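Local coordinates for plantazolicin methyltransferase BamL (Bacillus amyloliquefaciens subsp. plantarum, PDB 5DLY), which probably methylates the N-terminal amine of desmethylplantazolicin, using S-adenosylmethionine as the methyl donor, at residues 17-22 / 179-184; 110-115 / 140-145; 115-120 / 146-151; 159-164 / 187-192. All coordinates share one frame; numbering follows the deposited sequence.

Contact 1. Residues 17-22 / 179-184. With 5D7 (prop-2-en-1-yl 2-[(1S)-1-amino-4-carbamimidamidobutyl]-1,3-thiazole-4-carboxylate), chain B; SAH (S-adenosyl-L-homocysteine), chain C.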
# COMPACT_ATOMS: atom_id res chain seq x y z
N GLN A 17 9.78 1.14 12.04
CA GLN A 17 8.73 2.07 12.45
C GLN A 17 9.26 3.27 13.26
O GLN A 17 8.62 4.32 13.29
CB GLN A 17 7.59 1.32 13.17
CG GLN A 17 6.53 2.19 13.84
CD GLN A 17 5.77 3.10 12.90
OE1 GLN A 17 5.79 2.94 11.67
NE2 GLN A 17 5.11 4.09 13.48
N THR A 18 10.45 3.15 13.86
CA THR A 18 11.06 4.32 14.52
C THR A 18 11.24 5.51 13.57
O THR A 18 11.22 6.66 14.01
CB THR A 18 12.40 4.01 15.23
OG1 THR A 18 13.40 3.64 14.28
CG2 THR A 18 12.22 2.92 16.28
N TRP A 19 11.37 5.24 12.27
CA TRP A 19 11.52 6.30 11.28
C TRP A 19 10.24 7.11 11.02
O TRP A 19 10.27 8.10 10.30
CB TRP A 19 12.11 5.71 9.98
CG TRP A 19 13.52 5.26 10.18
CD1 TRP A 19 13.94 4.03 10.56
CD2 TRP A 19 14.69 6.07 10.05
NE1 TRP A 19 15.32 4.01 10.66
CE2 TRP A 19 15.80 5.25 10.35
CE3 TRP A 19 14.92 7.41 9.68
CZ2 TRP A 19 17.12 5.73 10.31
CZ3 TRP A 19 16.23 7.88 9.65
CH2 TRP A 19 17.31 7.04 9.95
N PHE A 20 9.14 6.70 11.65
CA PHE A 20 7.86 7.39 11.52
C PHE A 20 7.31 7.89 12.85
O PHE A 20 6.30 8.60 12.87
CB PHE A 20 6.86 6.52 10.75
CG PHE A 20 7.34 6.19 9.38
CD1 PHE A 20 7.16 7.10 8.34
CD2 PHE A 20 8.04 5.01 9.14
CE1 PHE A 20 7.65 6.83 7.07
CE2 PHE A 20 8.53 4.74 7.87
CZ PHE A 20 8.33 5.64 6.84
N SER A 21 7.99 7.55 13.94
CA SER A 21 7.53 7.89 15.29
C SER A 21 8.52 8.76 16.08
O SER A 21 8.19 9.22 17.18
CB SER A 21 7.20 6.61 16.07
OG SER A 21 8.35 5.80 16.26
N HIS A 22 9.71 8.95 15.54
CA HIS A 22 10.73 9.80 16.17
C HIS A 22 10.84 11.13 15.43
O HIS A 22 10.86 11.15 14.20
CB HIS A 22 12.08 9.08 16.21
CG HIS A 22 12.19 8.05 17.29
ND1 HIS A 22 11.59 6.81 17.20
CD2 HIS A 22 12.82 8.07 18.49
CE1 HIS A 22 11.85 6.12 18.30
NE2 HIS A 22 12.60 6.86 19.09
N GLU A 179 20.51 6.48 3.93
CA GLU A 179 21.06 5.13 3.83
C GLU A 179 20.64 4.26 5.03
O GLU A 179 20.19 3.13 4.85
CB GLU A 179 22.58 5.17 3.69
CG GLU A 179 23.24 3.80 3.67
CD GLU A 179 24.75 3.88 3.58
OE1 GLU A 179 25.39 4.26 4.58
OE2 GLU A 179 25.30 3.55 2.51
N ALA A 180 20.79 4.80 6.24
CA ALA A 180 20.38 4.13 7.47
C ALA A 180 18.88 3.83 7.47
O ALA A 180 18.47 2.73 7.82
CB ALA A 180 20.76 4.97 8.68
N TYR A 181 18.10 4.82 7.06
CA TYR A 181 16.65 4.69 6.90
C TYR A 181 16.30 3.53 5.98
O TYR A 181 15.55 2.63 6.36
CB TYR A 181 16.10 6.01 6.36
CG TYR A 181 14.68 5.97 5.85
CD1 TYR A 181 13.63 5.61 6.69
CD2 TYR A 181 14.40 6.32 4.53
CE1 TYR A 181 12.32 5.59 6.22
CE2 TYR A 181 13.10 6.28 4.04
CZ TYR A 181 12.07 5.92 4.90
OH TYR A 181 10.77 5.90 4.44
N LEU A 182 16.86 3.52 4.78
CA LEU A 182 16.53 2.48 3.80
C LEU A 182 16.97 1.09 4.24
O LEU A 182 16.24 0.12 4.03
CB LEU A 182 17.10 2.83 2.41
CG LEU A 182 16.47 4.03 1.71
CD1 LEU A 182 17.16 4.25 0.37
CD2 LEU A 182 14.96 3.88 1.53
N LYS A 183 18.15 0.99 4.85
CA LYS A 183 18.60 -0.30 5.38
C LYS A 183 17.58 -0.86 6.37
O LYS A 183 17.20 -2.03 6.28
CB LYS A 183 19.98 -0.18 6.06
CG LYS A 183 21.16 -0.10 5.12
CD LYS A 183 22.45 -0.17 5.93
CE LYS A 183 23.64 0.35 5.16
NZ LYS A 183 24.76 0.68 6.10
N ASP A 184 17.15 -0.03 7.33
CA ASP A 184 16.12 -0.44 8.28
C ASP A 184 14.80 -0.80 7.60
O ASP A 184 14.16 -1.79 7.97
CB ASP A 184 15.88 0.65 9.33
CG ASP A 184 16.95 0.70 10.40
OD1 ASP A 184 17.81 -0.22 10.47
OD2 ASP A 184 16.91 1.65 11.19
O9 5D7 B . 8.87 2.73 -1.97
C6 5D7 B . 9.97 2.94 -1.46
O7 5D7 B . 11.17 2.91 -2.26
C8 5D7 B . 11.16 2.50 -3.63
C2 5D7 B . 10.10 3.28 -0.03
N3 5D7 B . 9.03 3.55 0.76
C4 5D7 B . 9.31 3.85 2.03
S5 5D7 B . 11.03 3.81 2.25
C1 5D7 B . 11.35 3.37 0.61
CA 5D7 B . 8.42 4.20 3.16
N 5D7 B . 7.08 4.40 2.62
CB 5D7 B . 8.41 3.11 4.25
CG 5D7 B . 8.35 1.67 3.75
CD 5D7 B . 7.64 0.81 4.79
NE 5D7 B . 7.70 -0.59 4.38
CZ 5D7 B . 8.66 -1.48 4.63
NH2 5D7 B . 8.55 -2.66 4.19
NH1 5D7 B . 9.67 -1.17 5.34
C3 5D7 B . 12.58 2.50 -4.13
C5 5D7 B . 12.85 2.82 -5.38
N SAH C . 0.55 4.88 2.64
CA SAH C . 1.63 5.92 2.70
CB SAH C . 2.77 5.43 3.58
CG SAH C . 3.30 6.57 4.46
SD SAH C . 4.78 6.12 5.32
C SAH C . 2.15 6.20 1.31
O SAH C . 1.59 5.75 0.32
OXT SAH C . 3.17 6.87 1.14
C5' SAH C . 4.23 4.85 6.42
C4' SAH C . 3.05 5.27 7.29
O4' SAH C . 2.54 4.12 7.98
C3' SAH C . 3.44 6.27 8.37
O3' SAH C . 2.64 7.46 8.26
C2' SAH C . 3.20 5.53 9.68
O2' SAH C . 2.77 6.34 10.77
C1' SAH C . 2.12 4.54 9.27
N9 SAH C . 1.97 3.37 10.15
C8 SAH C . 2.95 2.56 10.62
N7 SAH C . 2.44 1.59 11.40
C5 SAH C . 1.11 1.75 11.43
C6 SAH C . -0.01 1.06 12.08
N6 SAH C . 0.24 -0.03 12.83
N1 SAH C . -1.26 1.55 11.87
C2 SAH C . -1.47 2.64 11.11
N3 SAH C . -0.49 3.33 10.47
C4 SAH C . 0.80 2.93 10.62
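Ala180 begins the contact on helix 176-187, its CB lying 4.1 Å from CZ2 of Trp19, near the outer end of the indole. One residue on, the backbone and CB of Tyr181 pass over one face of that indole; CB sits 3.7 Å from the centroid of the six-membered ring and almost on its normal, a CH-pi contact. With CG anti to the backbone N (chi1 167°), the phenol runs on past Trp19, and CD1 comes to 3.5 Å from Trp19 CG, the two ring planes 59° apart. Farther out, Tyr181 OH lies 3.4 Å from Phe20 CZ, hydrogen-bonds Asp33 and approaches the thiazole sulfur S5 of 5D7 at 3.0 Å. Helix 10-21 here lies over the ligand site of the Rossmann-like methyltransferase fold, consistent with a lid: Phe20 touches both ligands, CE1 3.4 Å from SD of SAH and CZ 3.6 Å from CB of 5D7. Leu182 adds CD2 against the thiazole C1. At Asp184, OD2 accepts a nearly straight bond from Trp19 NE1 (2.9 Å, 173°), lying in the indole plane and using its anti lone pair. Gln15 also binds that oxygen, while OD1 forms a salt bridge with Arg187.

Contact 2. Residues 110-115 / 140-145. With SAH (S-adenosyl-L-homocysteine), chain C.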
# COMPACT_ATOMS: atom_id res chain seq x y z
N CYS A 110 -6.73 8.43 14.06
CA CYS A 110 -5.40 8.23 14.62
C CYS A 110 -5.36 7.04 15.57
O CYS A 110 -5.71 7.16 16.75
CB CYS A 110 -4.85 9.49 15.30
SG CYS A 110 -3.12 9.28 15.79
N SER A 111 -4.93 5.90 15.05
CA SER A 111 -4.93 4.66 15.81
C SER A 111 -4.10 3.64 15.06
O SER A 111 -3.89 3.77 13.85
CB SER A 111 -6.37 4.14 15.98
OG SER A 111 -6.44 3.11 16.96
N ASN A 112 -3.63 2.62 15.78
CA ASN A 112 -3.07 1.43 15.16
C ASN A 112 -4.14 0.85 14.22
O ASN A 112 -5.31 0.73 14.60
CB ASN A 112 -2.70 0.46 16.28
CG ASN A 112 -2.10 -0.85 15.80
OD1 ASN A 112 -1.92 -1.12 14.60
ND2 ASN A 112 -1.81 -1.72 16.77
N ALA A 113 -3.74 0.51 12.99
CA ALA A 113 -4.66 -0.10 12.02
C ALA A 113 -5.32 -1.37 12.56
O ALA A 113 -6.40 -1.73 12.12
CB ALA A 113 -3.97 -0.39 10.70
N GLU A 114 -4.67 -2.01 13.53
CA GLU A 114 -5.26 -3.16 14.23
C GLU A 114 -6.65 -2.85 14.77
O GLU A 114 -7.48 -3.76 14.92
CB GLU A 114 -4.38 -3.64 15.38
CG GLU A 114 -3.10 -4.34 14.95
CD GLU A 114 -2.33 -4.96 16.11
OE1 GLU A 114 -2.88 -5.85 16.80
OE2 GLU A 114 -1.17 -4.57 16.31
N ASN A 115 -6.90 -1.59 15.09
CA ASN A 115 -8.14 -1.16 15.74
C ASN A 115 -9.22 -0.68 14.77
O ASN A 115 -10.23 -0.12 15.20
CB ASN A 115 -7.82 -0.07 16.76
CG ASN A 115 -6.82 -0.53 17.79
OD1 ASN A 115 -6.93 -1.64 18.32
ND2 ASN A 115 -5.82 0.31 18.08
N ILE A 140 -0.16 -10.08 10.08
CA ILE A 140 -1.17 -11.12 9.82
C ILE A 140 -2.50 -10.78 10.50
O ILE A 140 -3.56 -10.90 9.89
CB ILE A 140 -0.66 -12.52 10.23
CG1 ILE A 140 0.67 -12.84 9.54
CG2 ILE A 140 -1.71 -13.58 9.91
CD1 ILE A 140 1.33 -14.14 9.99
N ALA A 141 -2.43 -10.32 11.75
CA ALA A 141 -3.62 -9.88 12.48
C ALA A 141 -4.33 -8.75 11.75
O ALA A 141 -5.56 -8.75 11.63
CB ALA A 141 -3.27 -9.44 13.90
N ILE A 142 -3.56 -7.79 11.24
CA ILE A 142 -4.18 -6.67 10.54
C ILE A 142 -4.89 -7.14 9.28
O ILE A 142 -6.03 -6.76 9.03
CB ILE A 142 -3.15 -5.56 10.23
CG1 ILE A 142 -2.83 -4.80 11.52
CG2 ILE A 142 -3.70 -4.59 9.17
CD1 ILE A 142 -1.58 -3.96 11.47
N VAL A 143 -4.23 -7.99 8.50
CA VAL A 143 -4.85 -8.51 7.28
C VAL A 143 -6.12 -9.33 7.57
O VAL A 143 -7.13 -9.16 6.88
CB VAL A 143 -3.87 -9.31 6.40
CG1 VAL A 143 -4.60 -9.92 5.22
CG2 VAL A 143 -2.75 -8.39 5.91
N ASN A 144 -6.08 -10.22 8.57
CA ASN A 144 -7.28 -10.98 8.96
C ASN A 144 -8.44 -10.04 9.30
O ASN A 144 -9.57 -10.24 8.88
CB ASN A 144 -7.00 -11.88 10.17
CG ASN A 144 -6.10 -13.07 9.85
OD1 ASN A 144 -5.41 -13.59 10.75
ND2 ASN A 144 -6.09 -13.51 8.61
N THR A 145 -8.14 -9.00 10.07
CA THR A 145 -9.13 -7.99 10.42
C THR A 145 -9.69 -7.27 9.19
O THR A 145 -10.91 -7.10 9.05
CB THR A 145 -8.53 -6.99 11.42
OG1 THR A 145 -8.30 -7.68 12.65
CG2 THR A 145 -9.48 -5.82 11.66
N SAH C . 0.55 4.88 2.64
CA SAH C . 1.63 5.92 2.70
CB SAH C . 2.77 5.43 3.58
CG SAH C . 3.30 6.57 4.46
SD SAH C . 4.78 6.12 5.32
C SAH C . 2.15 6.20 1.31
O SAH C . 1.59 5.75 0.32
OXT SAH C . 3.17 6.87 1.14
C5' SAH C . 4.23 4.85 6.42
C4' SAH C . 3.05 5.27 7.29
O4' SAH C . 2.54 4.12 7.98
C3' SAH C . 3.44 6.27 8.37
O3' SAH C . 2.64 7.46 8.26
C2' SAH C . 3.20 5.53 9.68
O2' SAH C . 2.77 6.34 10.77
C1' SAH C . 2.12 4.54 9.27
N9 SAH C . 1.97 3.37 10.15
C8 SAH C . 2.95 2.56 10.62
N7 SAH C . 2.44 1.59 11.40
C5 SAH C . 1.11 1.75 11.43
C6 SAH C . -0.01 1.06 12.08
N6 SAH C . 0.24 -0.03 12.83
N1 SAH C . -1.26 1.55 11.87
C2 SAH C . -1.47 2.64 11.11
N3 SAH C . -0.49 3.33 10.47
C4 SAH C . 0.80 2.93 10.62
O HOH W 1 -6.43 -6.31 14.00
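Apolar contact is carried by Glu114 and Ile142, whose side chains cross at about a right angle. The aliphatic CG of Glu114 rests 3.5 Å from Ile142 CG1. Ile142 CG1 stands anti to the carbonyl carbon (chi1 -75°), which carries CD1 on toward the loop, where it ends 4.4 Å from Ala113 CB. Water supplies a polar link between the segments: one molecule donates to Glu114 O and also bonds Thr145 OG1 at 2.7 Å. The remaining hydrogen bonds shape the loop itself. Asn112 OD1 accepts from Glu114 N at 3.1 Å, closing an Asx turn, with the donor well above the carbonyl plane. The other end of the same amide, ND2, gives a bond to Glu114 OE2 (3.0 Å), which Asn138 also reaches, so the amide's rotation is fixed from both ends. Ligand bonds use the groups so placed. SAH N6 donates to Asn112 OD1 at 3.0 Å, giving this oxygen two donors, and Ala113 N donates to SAH N1 at 2.9 Å. Reading the adenine through N6 and N1 from a side-chain oxygen and a backbone N-H, in the loop after strand 107-110, is characteristic of the cofactor site in Rossmann-like methyltransferases.

Contact 3. Residues 115-120 / 146-151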
# COMPACT_ATOMS: atom_id res chain seq x y z
N ASN A 115 -6.90 -1.59 15.09
CA ASN A 115 -8.14 -1.16 15.74
C ASN A 115 -9.22 -0.68 14.77
O ASN A 115 -10.23 -0.12 15.20
CB ASN A 115 -7.82 -0.07 16.76
CG ASN A 115 -6.82 -0.53 17.79
OD1 ASN A 115 -6.93 -1.64 18.32
ND2 ASN A 115 -5.82 0.31 18.08
N ILE A 116 -9.02 -0.92 13.48
CA ILE A 116 -9.90 -0.35 12.45
C ILE A 116 -11.41 -0.61 12.60
O ILE A 116 -12.22 0.26 12.29
CB ILE A 116 -9.38 -0.68 11.01
CG1 ILE A 116 -10.12 0.13 9.94
CG2 ILE A 116 -9.47 -2.18 10.72
CD1 ILE A 116 -10.01 1.64 10.10
N MET A 117 -11.78 -1.79 13.10
CA MET A 117 -13.20 -2.15 13.18
C MET A 117 -13.97 -1.37 14.26
O MET A 117 -15.20 -1.42 14.30
CB MET A 117 -13.40 -3.66 13.31
CG MET A 117 -13.14 -4.40 12.00
SD MET A 117 -13.50 -6.17 12.01
CE MET A 117 -15.26 -6.20 11.74
N GLN A 118 -13.24 -0.62 15.09
CA GLN A 118 -13.86 0.35 16.01
C GLN A 118 -14.31 1.63 15.31
O GLN A 118 -15.04 2.44 15.89
CB GLN A 118 -12.87 0.78 17.11
CG GLN A 118 -12.53 -0.27 18.14
CD GLN A 118 -11.19 -0.01 18.80
OE1 GLN A 118 -10.78 1.15 19.00
NE2 GLN A 118 -10.50 -1.08 19.13
N TYR A 119 -13.86 1.83 14.07
CA TYR A 119 -14.01 3.11 13.37
C TYR A 119 -14.74 2.99 12.04
O TYR A 119 -15.24 3.98 11.52
CB TYR A 119 -12.65 3.80 13.18
CG TYR A 119 -11.99 4.05 14.51
CD1 TYR A 119 -12.47 5.05 15.35
CD2 TYR A 119 -10.93 3.25 14.94
CE1 TYR A 119 -11.90 5.26 16.59
CE2 TYR A 119 -10.35 3.46 16.18
CZ TYR A 119 -10.84 4.46 17.00
OH TYR A 119 -10.29 4.67 18.23
N VAL A 120 -14.79 1.77 11.52
CA VAL A 120 -15.41 1.48 10.23
C VAL A 120 -16.26 0.22 10.38
O VAL A 120 -15.77 -0.84 10.78
CB VAL A 120 -14.36 1.27 9.11
CG1 VAL A 120 -15.03 0.89 7.79
CG2 VAL A 120 -13.51 2.52 8.94
N LEU A 146 -8.80 -6.85 8.28
CA LEU A 146 -9.24 -6.16 7.08
C LEU A 146 -10.12 -7.02 6.17
O LEU A 146 -11.05 -6.52 5.55
CB LEU A 146 -8.03 -5.59 6.32
CG LEU A 146 -7.27 -4.48 7.06
CD1 LEU A 146 -5.98 -4.14 6.34
CD2 LEU A 146 -8.11 -3.23 7.27
N ILE A 147 -9.85 -8.32 6.13
CA ILE A 147 -10.70 -9.22 5.36
C ILE A 147 -12.16 -9.19 5.85
O ILE A 147 -13.09 -9.26 5.04
CB ILE A 147 -10.10 -10.63 5.30
CG1 ILE A 147 -8.85 -10.58 4.42
CG2 ILE A 147 -11.08 -11.63 4.70
CD1 ILE A 147 -8.01 -11.84 4.42
N HIS A 148 -12.37 -9.02 7.16
CA HIS A 148 -13.73 -8.88 7.72
C HIS A 148 -14.49 -7.67 7.18
O HIS A 148 -15.73 -7.66 7.19
CB HIS A 148 -13.73 -8.77 9.24
CG HIS A 148 -13.00 -9.87 9.94
ND1 HIS A 148 -13.15 -11.19 9.61
CD2 HIS A 148 -12.12 -9.83 10.97
CE1 HIS A 148 -12.39 -11.93 10.40
NE2 HIS A 148 -11.75 -11.13 11.22
N LEU A 149 -13.74 -6.65 6.78
CA LEU A 149 -14.32 -5.39 6.29
C LEU A 149 -14.54 -5.36 4.78
O LEU A 149 -15.08 -4.39 4.27
CB LEU A 149 -13.45 -4.20 6.73
CG LEU A 149 -13.57 -3.76 8.19
CD1 LEU A 149 -12.54 -2.68 8.49
CD2 LEU A 149 -14.98 -3.25 8.49
N LEU A 150 -14.13 -6.41 4.08
CA LEU A 150 -14.31 -6.45 2.62
C LEU A 150 -15.77 -6.62 2.22
O LEU A 150 -16.48 -7.46 2.79
CB LEU A 150 -13.47 -7.55 1.99
CG LEU A 150 -11.95 -7.33 1.95
CD1 LEU A 150 -11.29 -8.62 1.49
CD2 LEU A 150 -11.55 -6.15 1.08
N SER A 151 -16.22 -5.80 1.27
CA SER A 151 -17.55 -5.94 0.69
C SER A 151 -17.63 -7.19 -0.18
O SER A 151 -16.61 -7.86 -0.43
CB SER A 151 -17.91 -4.69 -0.12
OG SER A 151 -17.26 -4.70 -1.38
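Met117 reaches from the 3-10 turn at 116-118 across to the end of helix 139-148, sliding past Leu149 in the opposite direction. Its CB starts the chain toward the helix, and CG, anti to the carbonyl carbon (chi1 -74°), settles against the branch of Leu149, 3.9 Å from CG and 4.0 Å from CD1. The chain then runs out extended to SD, which lies 3.8 Å from His148 CB and close to CD2 of the imidazole. This sulfur-aromatic approach is oblique, with SD 5.0 Å from the ring centroid. A bend at chi3 (82°) turns the terminal CE back onto His148 CB at 3.9 Å.

Deeper in, Ile116 turns its CG2 methyl to the same segment, touching Leu149 CD1 at 3.8 Å and, at nearly the same distance, Leu146 CD2 on the helix. Leu149 is therefore shared: CD1 meets both Ile116 and Met117, CG meets Met117, and CD2 lies against Val120, 3.4 Å from its carbonyl O. Ile116 also reaches Ile89, and Leu146 rests on Ile127 and Ile129, so the contact packs against strands 85-90 and 124-130 of the central sheet. Direct contact between the segments is almost wholly hydrocarbon and sulfur, which implies that fit of shape and burial of Ile116, Val120, Leu146 and Leu149 hold the pieces together, grading outward to the exposed Met117 and His148.

Contact 4. Residues 159-164 / 187-192. With 5D7 (prop-2-en-1-yl 2-[(1S)-1-amino-4-carbamimidamidobutyl]-1,3-thiazole-4-carboxylate), chain B.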
# COMPACT_ATOMS: atom_id res chain seq x y z
N VAL A 159 1.15 -2.79 -1.70
CA VAL A 159 2.39 -2.56 -2.43
C VAL A 159 3.45 -2.30 -1.38
O VAL A 159 3.27 -1.46 -0.53
CB VAL A 159 2.28 -1.34 -3.39
CG1 VAL A 159 3.56 -1.16 -4.20
CG2 VAL A 159 1.09 -1.52 -4.32
N ASP A 160 4.56 -3.03 -1.42
CA ASP A 160 5.62 -2.81 -0.45
C ASP A 160 6.99 -3.19 -0.97
O ASP A 160 7.13 -3.80 -2.03
CB ASP A 160 5.32 -3.59 0.85
CG ASP A 160 5.95 -2.94 2.09
OD1 ASP A 160 6.33 -1.74 2.05
OD2 ASP A 160 6.02 -3.63 3.13
N LEU A 161 8.01 -2.81 -0.20
CA LEU A 161 9.39 -3.19 -0.48
C LEU A 161 9.59 -4.70 -0.42
O LEU A 161 8.95 -5.38 0.38
CB LEU A 161 10.33 -2.56 0.54
CG LEU A 161 10.33 -1.03 0.64
CD1 LEU A 161 11.26 -0.61 1.77
CD2 LEU A 161 10.73 -0.39 -0.67
N ASP A 162 10.49 -5.19 -1.28
CA ASP A 162 10.95 -6.58 -1.22
C ASP A 162 12.30 -6.57 -0.53
O ASP A 162 13.20 -5.85 -0.96
CB ASP A 162 11.09 -7.13 -2.65
CG ASP A 162 11.40 -8.62 -2.70
OD1 ASP A 162 12.05 -9.15 -1.78
OD2 ASP A 162 11.01 -9.24 -3.71
N ARG A 163 12.45 -7.38 0.52
CA ARG A 163 13.71 -7.44 1.27
C ARG A 163 14.92 -7.75 0.38
O ARG A 163 16.03 -7.26 0.64
CB ARG A 163 13.61 -8.43 2.44
CG ARG A 163 14.87 -8.52 3.29
CD ARG A 163 14.63 -9.23 4.61
NE ARG A 163 14.69 -10.69 4.49
CZ ARG A 163 13.64 -11.51 4.52
NH1 ARG A 163 13.82 -12.82 4.40
NH2 ARG A 163 12.41 -11.02 4.65
N ASN A 164 14.70 -8.55 -0.66
CA ASN A 164 15.78 -8.95 -1.57
C ASN A 164 16.29 -7.80 -2.44
O ASN A 164 17.31 -7.93 -3.11
CB ASN A 164 15.35 -10.14 -2.44
CG ASN A 164 15.23 -11.45 -1.65
OD1 ASN A 164 14.38 -12.29 -1.96
ND2 ASN A 164 16.07 -11.63 -0.65
N ARG A 187 15.27 -4.23 5.69
CA ARG A 187 15.46 -5.32 6.65
C ARG A 187 14.12 -5.77 7.27
O ARG A 187 13.94 -6.94 7.59
CB ARG A 187 16.44 -4.91 7.76
CG ARG A 187 17.10 -6.08 8.49
CD ARG A 187 17.86 -5.66 9.74
NE ARG A 187 18.85 -4.61 9.50
CZ ARG A 187 18.75 -3.36 9.96
NH1 ARG A 187 17.71 -3.01 10.71
NH2 ARG A 187 19.69 -2.47 9.68
N ALA A 188 13.19 -4.83 7.41
CA ALA A 188 11.86 -5.13 7.96
C ALA A 188 10.92 -5.75 6.94
O ALA A 188 9.85 -6.24 7.29
CB ALA A 188 11.23 -3.86 8.53
N SER A 189 11.32 -5.74 5.67
CA SER A 189 10.42 -6.15 4.59
C SER A 189 10.33 -7.67 4.43
O SER A 189 11.19 -8.41 4.91
CB SER A 189 10.87 -5.54 3.26
OG SER A 189 11.02 -4.14 3.40
N LEU A 190 9.27 -8.12 3.76
CA LEU A 190 9.14 -9.52 3.39
C LEU A 190 9.80 -9.75 2.03
O LEU A 190 10.01 -8.81 1.26
CB LEU A 190 7.67 -9.93 3.32
CG LEU A 190 6.86 -9.81 4.62
CD1 LEU A 190 5.38 -10.01 4.35
CD2 LEU A 190 7.36 -10.75 5.71
N THR A 191 10.10 -11.01 1.74
CA THR A 191 10.47 -11.42 0.40
C THR A 191 9.21 -11.82 -0.34
O THR A 191 8.16 -12.05 0.26
CB THR A 191 11.43 -12.63 0.41
OG1 THR A 191 10.78 -13.73 1.06
CG2 THR A 191 12.73 -12.30 1.12
N MET A 192 9.32 -11.93 -1.66
CA MET A 192 8.23 -12.43 -2.48
C MET A 192 7.68 -13.76 -1.97
O MET A 192 6.46 -13.93 -1.83
CB MET A 192 8.70 -12.57 -3.93
CG MET A 192 7.66 -13.18 -4.85
SD MET A 192 6.09 -12.32 -4.69
CE MET A 192 6.48 -10.78 -5.50
O9 5D7 B . 8.87 2.73 -1.97
C6 5D7 B . 9.97 2.94 -1.46
O7 5D7 B . 11.17 2.91 -2.26
C8 5D7 B . 11.16 2.50 -3.63
C2 5D7 B . 10.10 3.28 -0.03
N3 5D7 B . 9.03 3.55 0.76
C4 5D7 B . 9.31 3.85 2.03
S5 5D7 B . 11.03 3.81 2.25
C1 5D7 B . 11.35 3.37 0.61
CA 5D7 B . 8.42 4.20 3.16
N 5D7 B . 7.08 4.40 2.62
CB 5D7 B . 8.41 3.11 4.25
CG 5D7 B . 8.35 1.67 3.75
CD 5D7 B . 7.64 0.81 4.79
NE 5D7 B . 7.70 -0.59 4.38
CZ 5D7 B . 8.66 -1.48 4.63
NH2 5D7 B . 8.55 -2.66 4.19
NH1 5D7 B . 9.67 -1.17 5.34
C3 5D7 B . 12.58 2.50 -4.13
C5 5D7 B . 12.85 2.82 -5.38
O HOH W 2 7.49 -6.07 2.66
O HOH W 3 11.98 -11.79 -3.46
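Arg163 lays its guanidinium beside the chain of 187-192, edge to one residue and face to another. Its chain leaves with CG anti to the backbone N and bends at chi3 (83°), which turns NH2 back to Ser189 O; this bond, 2.9 Å long, lies in the guanidinium plane and falls on a carbonyl lone pair. Over one face sits the Thr191 methyl, CG2, 3.5 Å from NH1. The side chains of Arg163 and Thr191 pass obliquely, and Asn164 also comes at an angle, setting OD1 against the same methyl. Glu194 of helix 192-203 pairs with Arg163 NH2 and accepts from Thr191 N, while the Thr191 side chain is the N-cap of that helix.

The backbones are tied by Arg163 N to Leu190 O at 2.9 Å. Beside them Asp162 forms an Asx turn, OD1 taking Asn164 N, and the Asp162 side chain crosses that of Met192 at about a right angle; a water joins OD2 to Asn164 OD1 and Met192 N.

At the ligand end, Ser189 OG, also hydrogen-bonded to Gln185 O, lies 3.3 Å from Leu161 CB and accepts from NH2 of the 5D7 guanidinium at 3.0 Å. Asp160 takes 5D7 NE on OD1 and NH2 on OD2, each at 2.9 Å, and a water links OD2 to Leu161 O and Leu190 N. The ligand's guanidinium, presumably cationic, is thus hydrogen-bonded to the buried carboxylate of Asp160, whose OD2 Gly134 N also binds; the arrangement is consistent with recognition of an arginine side chain at this position.

How the contacts relate
Contacts 2 and 3 adjoin, sharing Asn115 and joining the loop after strand 107-110 to helix 139-148; they meet through the Thr145 methyl against Ile116 and Met117. Contact 3 is largely buried and apolar; contact 2, nearer the cofactor, is only partly buried and adds water and adenine bonds. Contact 1 brings helix 10-21 against helix 176-187, and contact 4 sets the end of strand 154-160 against the loop that follows that helix. Both touch 5D7: the first is buried and largely aromatic, with Tyr181 and Leu182 at the thiazole and Phe20 reaching both ligands, the second partly buried, polar and charged, around the guanidinium. SAH links contacts 1 and 2, whose centres lie about 21 Å apart.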